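Putative uncharacterized protein (Chaetomium thermophilum var. thermophilum DSM 1495, PDB 5M43) is the phosphatase domain of Yvh1, a protein linked to ribosome assembly, and probably removes phosphate from tyrosine and perhaps serine or threonine residues of proteins. Local coordinates at residues F77-L82 with I115-W120. Sequence-based numbering, arbitrary orientation.
Sequences FIDSGL and IAYLLW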
ATOM      1  N   PHE A  77       5.816   3.364  -6.675  1.00 21.33           N
ATOM      2  CA  PHE A  77       5.294   2.191  -7.373  1.00 22.39           C
ATOM      3  C   PHE A  77       3.768   2.227  -7.459  1.00 22.82           C
ATOM      4  O   PHE A  77       3.181   2.033  -8.534  1.00 24.17           O
ATOM      5  CB  PHE A  77       5.700   0.891  -6.660  1.00 22.79           C
ATOM      6  CG  PHE A  77       5.266  -0.318  -7.384  1.00 24.60           C
ATOM      7  CD1 PHE A  77       6.103  -0.878  -8.364  1.00 25.91           C
ATOM      8  CD2 PHE A  77       4.030  -0.934  -7.061  1.00 22.05           C
ATOM      9  CE1 PHE A  77       5.714  -2.043  -9.056  1.00 28.24           C
ATOM     10  CE2 PHE A  77       3.607  -2.104  -7.755  1.00 22.66           C
ATOM     11  CZ  PHE A  77       4.478  -2.652  -8.758  1.00 22.91           C
ATOM     12  N   ILE A  78       3.110   2.519  -6.346  1.00 21.82           N
ATOM     13  CA  ILE A  78       1.646   2.569  -6.319  1.00 19.95           C
ATOM     14  C   ILE A  78       1.142   3.702  -7.214  1.00 22.17           C
ATOM     15  O   ILE A  78       0.260   3.507  -8.083  1.00 21.58           O
ATOM     16  CB  ILE A  78       1.144   2.735  -4.879  1.00 18.32           C
ATOM     17  CG1 ILE A  78       1.551   1.506  -4.016  1.00 18.85           C
ATOM     18  CG2 ILE A  78      -0.388   2.947  -4.865  1.00 21.09           C
ATOM     19  CD1 ILE A  78       1.317   1.722  -2.561  1.00 20.77           C
ATOM     20  N   ASP A  79       1.709   4.903  -7.049  1.00 20.79           N
ATOM     21  CA  ASP A  79       1.246   6.030  -7.850  1.00 22.82           C
ATOM     22  C   ASP A  79       1.487   5.785  -9.333  1.00 22.79           C
ATOM     23  O   ASP A  79       0.612   6.050 -10.161  1.00 23.55           O
ATOM     24  CB  ASP A  79       1.940   7.322  -7.381  1.00 22.73           C
ATOM     25  CG  ASP A  79       1.459   8.543  -8.126  1.00 25.07           C
ATOM     26  OD1 ASP A  79       0.286   8.869  -7.904  1.00 25.35           O
ATOM     27  OD2 ASP A  79       2.293   9.184  -8.839  1.00 27.94           O
ATOM     28  N   SER A  80       2.700   5.338  -9.718  1.00 26.22           N
ATOM     29  CA  SER A  80       2.929   5.173 -11.150  1.00 29.14           C
ATOM     30  C   SER A  80       2.094   4.035 -11.723  1.00 27.80           C
ATOM     31  O   SER A  80       1.626   4.123 -12.873  1.00 29.13           O
ATOM     32  CB  SER A  80       4.411   4.982 -11.469  1.00 36.13           C
ATOM     33  OG  SER A  80       4.901   3.818 -10.877  1.00 40.09           O
ATOM     34  N   GLY A  81       1.860   2.968 -10.953  1.00 26.05           N
ATOM     35  CA  GLY A  81       0.965   1.928 -11.450  1.00 26.57           C
ATOM     36  C   GLY A  81      -0.463   2.416 -11.644  1.00 26.63           C
ATOM     37  O   GLY A  81      -1.076   2.138 -12.682  1.00 28.05           O
ATOM     38  N   LEU A  82      -0.979   3.218 -10.705  1.00 22.31           N
ATOM     39  CA  LEU A  82      -2.335   3.775 -10.883  1.00 24.93           C
ATOM     40  C   LEU A  82      -2.418   4.749 -12.059  1.00 27.97           C
ATOM     41  O   LEU A  82      -3.411   4.747 -12.809  1.00 28.07           O
ATOM     42  CB  LEU A  82      -2.789   4.476  -9.612  1.00 21.25           C
ATOM     43  CG  LEU A  82      -2.980   3.514  -8.418  1.00 21.47           C
ATOM     44  CD1 LEU A  82      -3.184   4.299  -7.127  1.00 21.36           C
ATOM     45  CD2 LEU A  82      -4.209   2.495  -8.708  1.00 24.01           C
ATOM     46  N   ILE A 115      -1.127   3.138   3.693  1.00 18.66           N
ATOM     47  CA  ILE A 115      -1.260   4.365   4.459  1.00 17.33           C
ATOM     48  C   ILE A 115      -0.217   5.387   3.998  1.00 19.55           C
ATOM     49  O   ILE A 115      -0.511   6.580   3.889  1.00 19.80           O
ATOM     50  CB  ILE A 115      -1.171   4.070   5.963  1.00 18.29           C
ATOM     51  CG1 ILE A 115      -2.438   3.305   6.410  1.00 17.53           C
ATOM     52  CG2 ILE A 115      -0.932   5.378   6.752  1.00 21.10           C
ATOM     53  CD1 ILE A 115      -2.235   2.896   7.877  1.00 18.58           C
ATOM     54  N   ALA A 116       1.037   4.943   3.771  1.00 17.68           N
ATOM     55  CA  ALA A 116       2.050   5.892   3.309  1.00 17.76           C
ATOM     56  C   ALA A 116       1.628   6.577   2.017  1.00 19.09           C
ATOM     57  O   ALA A 116       1.863   7.778   1.840  1.00 21.26           O
ATOM     58  CB  ALA A 116       3.383   5.173   3.093  1.00 20.84           C
ATOM     59  N   TYR A 117       1.034   5.807   1.101  1.00 18.66           N
ATOM     60  CA  TYR A 117       0.549   6.384  -0.145  1.00 19.71           C
ATOM     61  C   TYR A 117      -0.610   7.337   0.120  1.00 20.00           C
ATOM     62  O   TYR A 117      -0.644   8.450  -0.439  1.00 19.92           O
ATOM     63  CB  TYR A 117       0.160   5.234  -1.073  1.00 17.58           C
ATOM     64  CG  TYR A 117      -0.701   5.715  -2.239  1.00 18.17           C
ATOM     65  CD1 TYR A 117      -0.151   6.266  -3.355  1.00 19.62           C
ATOM     66  CD2 TYR A 117      -2.083   5.582  -2.173  1.00 20.21           C
ATOM     67  CE1 TYR A 117      -0.974   6.722  -4.405  1.00 20.00           C
ATOM     68  CE2 TYR A 117      -2.926   5.984  -3.206  1.00 19.47           C
ATOM     69  CZ  TYR A 117      -2.353   6.514  -4.356  1.00 19.54           C
ATOM     70  OH  TYR A 117      -3.151   6.990  -5.383  1.00 21.28           O
ATOM     71  N   LEU A 118      -1.567   6.928   0.986  1.00 19.78           N
ATOM     72  CA  LEU A 118      -2.733   7.786   1.235  1.00 20.06           C
ATOM     73  C   LEU A 118      -2.329   9.108   1.891  1.00 21.39           C
ATOM     74  O   LEU A 118      -2.880  10.173   1.572  1.00 22.07           O
ATOM     75  CB  LEU A 118      -3.764   7.079   2.123  1.00 20.39           C
ATOM     76  CG  LEU A 118      -4.447   5.827   1.564  1.00 18.71           C
ATOM     77  CD1 LEU A 118      -5.327   5.216   2.676  1.00 19.80           C
ATOM     78  CD2 LEU A 118      -5.348   6.317   0.383  1.00 20.72           C
ATOM     79  N   LEU A 119      -1.391   9.066   2.853  1.00 19.23           N
ATOM     80  CA  LEU A 119      -0.916  10.295   3.490  1.00 20.06           C
ATOM     81  C   LEU A 119      -0.208  11.207   2.494  1.00 20.70           C
ATOM     82  O   LEU A 119      -0.307  12.441   2.561  1.00 23.48           O
ATOM     83  CB  LEU A 119       0.078   9.948   4.626  1.00 20.16           C
ATOM     84  CG  LEU A 119      -0.613   9.203   5.777  1.00 21.01           C
ATOM     85  CD1 LEU A 119       0.529   8.756   6.756  1.00 22.03           C
ATOM     86  CD2 LEU A 119      -1.593  10.107   6.493  1.00 24.52           C
ATOM     87  N   TRP A 120       0.505  10.597   1.552  1.00 21.86           N
ATOM     88  CA  TRP A 120       1.250  11.369   0.551  1.00 20.96           C
ATOM     89  C   TRP A 120       0.310  11.973  -0.486  1.00 22.05           C
ATOM     90  O   TRP A 120       0.513  13.112  -0.935  1.00 24.93           O
ATOM     91  CB  TRP A 120       2.248  10.423  -0.129  1.00 22.70           C
ATOM     92  CG  TRP A 120       2.869  11.016  -1.335  1.00 23.11           C
ATOM     93  CD1 TRP A 120       3.931  11.889  -1.372  1.00 26.33           C
ATOM     94  CD2 TRP A 120       2.472  10.792  -2.714  1.00 23.97           C
ATOM     95  NE1 TRP A 120       4.188  12.270  -2.693  1.00 26.22           N
ATOM     96  CE2 TRP A 120       3.317  11.579  -3.525  1.00 25.07           C
ATOM     97  CE3 TRP A 120       1.487  10.006  -3.335  1.00 25.43           C
ATOM     98  CZ2 TRP A 120       3.222  11.577  -4.914  1.00 30.12           C
ATOM     99  CZ3 TRP A 120       1.391  10.024  -4.723  1.00 26.53           C
ATOM    100  CH2 TRP A 120       2.232  10.833  -5.504  1.00 26.82           C
TER
HETATM  101  O   HOH W   1      -2.155   7.919  -7.894  1.00 26.47           O
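Tyr-117 reaches Ile-78 because its CG stands anti to the backbone N (chi1 165°), sending the ring out from helix 109-121 towards helix 71-83. Ile-78 answers with CG2, likewise anti to its own N, and sets that methyl over the middle of the ring in a CH-pi contact, 3.7 Å from CG2 of Ile-78 to the centroid of the Tyr-117 ring. Further out, Leu-82 comes in obliquely at the phenol end, its CD1 3.6 Å from CZ of Tyr-117. The hydroxyl is well occupied: it bonds to Lys-121 NZ and, in the plane of the ring, to a water 2.9 Å from Tyr-117 OH. That water donates to Asp-79, at 2.6 Å from OD1, the oxygen that also forms a salt bridge with Arg-83. The same carboxylate meets the six-membered end of the Trp-120 indole, OD1 of Asp-79 lying 3.6 Å from CZ3 of Trp-120 at the ring edge, with the two planes 73° apart. Were Tyr-117 cut back to alanine, the Ile-78 methyl and Leu-82 would probably face a gap, and the water and Lys-121 would lose their phenol partner. The two helix segments cross at -71° with axes 10.7 Å apart, within the dual specificity phosphatase catalytic domain; beyond them, Ile-115 and Leu-118 pack helix 109-121 against helix 135-147, and Leu-119 packs it on Trp-167 of helix 157-168.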